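Local coordinates for protein thioesterase (PDB 2O5U) that probably hydrolyses fatty acyl-CoA thioesters, as a hot-dog-fold enzyme of the 4-hydroxybenzoyl-CoA thioesterase family, at residues Arg7-Arg10 and Glu11-Leu14. Sequence-based numbering, arbitrary orientation.
Sequences RPLR and EQYL
Q12 reaches back along the chain to L9, and its side-chain OE1 accepts the backbone N-H of L9 (N to OE1 2.8 Å, N-H...O angle 162°). The L9 nitrogen stands well above the plane of the Q12 amide, 64° out of it, rather than on a lone pair. With CG beside its own backbone N (chi1 -63°) and the chain running straight past CG, the Q12 amide is carried to L9 and P8. Q12 CB and CG pass alongside L9 O, while Q12 NE2 lies 3.7 Å from P8 CB. OE1 has a second donor, a water that also bridges to R7 O, so two hydrogen bonds grip the amide oxygen. The backbone returns the link: Q12 N donates to L9 O at 3.0 Å, which closes a reciprocal pair between the two residues. One residue further on, Y13 N bonds to R10 O at 3.1 Å. The Y13 ring is met at its edge, with P8 CB and R10 O both near the ring plane; the hydroxyl lies beside the proline, Y13 OH 3.5 Å from P8 CB. P8 and Y13 also share A114 of strand 113-123, which both side chains touch. The L9 and E11 side chains are roughly aligned, E11 OE1 coming within 4.0 Å of L9 CB. R10 instead sends its guanidinium off toward strand 83-92, where NH1 forms a salt bridge with E84, and it makes cation-pi contacts with F16 and F104. The successive i to i+3 backbone bonds mark a short 3-10 turn; backed by the glutamine-to-backbone bond, it leads the N-terminal segment into strand 15-19, outermost in this chain's antiparallel hot-dog sheet.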
loop_
_atom_site.group_PDB
_atom_site.type_symbol
_atom_site.label_atom_id
_atom_site.label_comp_id
_atom_site.label_asym_id
_atom_site.label_seq_id
_atom_site.Cartn_x
_atom_site.Cartn_y
_atom_site.Cartn_z
ATOM N N ARG A 7 -9.492 13.129 -23.515
ATOM C CA ARG A 7 -9.472 13.472 -22.095
ATOM C C ARG A 7 -10.827 13.984 -21.620
ATOM O O ARG A 7 -11.327 14.944 -22.165
ATOM C CB ARG A 7 -8.398 14.522 -21.791
ATOM C CG ARG A 7 -7.135 13.934 -21.339
ATOM C CD ARG A 7 -6.030 14.985 -21.237
ATOM N NE ARG A 7 -5.703 15.300 -19.860
ATOM C CZ ARG A 7 -4.668 16.074 -19.553
ATOM N NH1 ARG A 7 -4.329 16.333 -18.290
ATOM N NH2 ARG A 7 -3.942 16.570 -20.559
ATOM N N PRO A 8 -11.425 13.330 -20.607
ATOM C CA PRO A 8 -12.686 13.800 -20.059
ATOM C C PRO A 8 -12.494 15.086 -19.264
ATOM O O PRO A 8 -11.378 15.384 -18.770
ATOM C CB PRO A 8 -13.100 12.672 -19.111
ATOM C CG PRO A 8 -12.141 11.583 -19.356
ATOM C CD PRO A 8 -10.943 12.137 -19.903
ATOM N N LEU A 9 -13.569 15.846 -19.177
ATOM C CA LEU A 9 -13.605 17.122 -18.469
ATOM C C LEU A 9 -14.455 17.015 -17.185
ATOM O O LEU A 9 -15.346 16.170 -17.094
ATOM C CB LEU A 9 -14.212 18.200 -19.384
ATOM C CG LEU A 9 -13.594 18.366 -20.783
ATOM C CD1 LEU A 9 -14.576 19.022 -21.722
ATOM C CD2 LEU A 9 -12.329 19.132 -20.675
ATOM N N ARG A 10 -14.172 17.905 -16.230
ATOM C CA ARG A 10 -14.833 17.963 -14.919
ATOM C C ARG A 10 -16.344 17.923 -14.989
ATOM O O ARG A 10 -16.982 17.270 -14.161
ATOM C CB ARG A 10 -14.509 19.293 -14.264
ATOM C CG ARG A 10 -13.314 19.365 -13.454
ATOM C CD ARG A 10 -13.394 20.698 -12.776
ATOM N NE ARG A 10 -14.063 20.526 -11.495
ATOM C CZ ARG A 10 -13.433 20.111 -10.404
ATOM N NH1 ARG A 10 -12.124 19.854 -10.465
ATOM N NH2 ARG A 10 -14.102 19.985 -9.262
ATOM N N GLU A 11 -16.911 18.643 -15.959
ATOM C CA GLU A 11 -18.377 18.787 -16.052
ATOM C C GLU A 11 -19.065 17.494 -16.462
ATOM O O GLU A 11 -20.240 17.361 -16.265
ATOM C CB GLU A 11 -18.804 19.969 -16.942
ATOM C CG GLU A 11 -18.156 20.001 -18.274
ATOM C CD GLU A 11 -16.952 20.963 -18.375
ATOM O OE1 GLU A 11 -16.132 21.113 -17.456
ATOM O OE2 GLU A 11 -16.833 21.587 -19.448
ATOM N N GLN A 12 -18.307 16.520 -16.966
ATOM C CA GLN A 12 -18.853 15.184 -17.264
ATOM C C GLN A 12 -19.124 14.297 -15.995
ATOM O O GLN A 12 -19.696 13.205 -16.119
ATOM C CB GLN A 12 -17.908 14.416 -18.232
ATOM C CG GLN A 12 -17.696 15.016 -19.628
ATOM C CD GLN A 12 -16.529 14.334 -20.396
ATOM O OE1 GLN A 12 -15.637 15.001 -20.937
ATOM N NE2 GLN A 12 -16.548 13.004 -20.450
ATOM N N TYR A 13 -18.730 14.756 -14.806
ATOM C CA TYR A 13 -18.850 14.009 -13.520
ATOM C C TYR A 13 -19.789 14.745 -12.588
ATOM O O TYR A 13 -19.867 15.980 -12.649
ATOM C CB TYR A 13 -17.458 13.829 -12.870
ATOM C CG TYR A 13 -16.588 13.013 -13.824
ATOM C CD1 TYR A 13 -15.848 13.635 -14.815
ATOM C CD2 TYR A 13 -16.621 11.627 -13.802
ATOM C CE1 TYR A 13 -15.100 12.875 -15.743
ATOM C CE2 TYR A 13 -15.900 10.843 -14.720
ATOM C CZ TYR A 13 -15.158 11.472 -15.693
ATOM O OH TYR A 13 -14.449 10.699 -16.575
ATOM N N LEU A 14 -20.472 14.024 -11.714
ATOM C CA LEU A 14 -21.586 14.613 -10.934
ATOM C C LEU A 14 -21.298 14.898 -9.442
ATOM O O LEU A 14 -21.962 15.769 -8.792
ATOM C CB LEU A 14 -22.832 13.765 -11.068
ATOM C CG LEU A 14 -23.651 14.034 -12.337
ATOM C CD1 LEU A 14 -22.988 13.521 -13.650
ATOM C CD2 LEU A 14 -25.039 13.422 -12.187
HETATM O O HOH W 1 -14.326 15.330 -23.262
#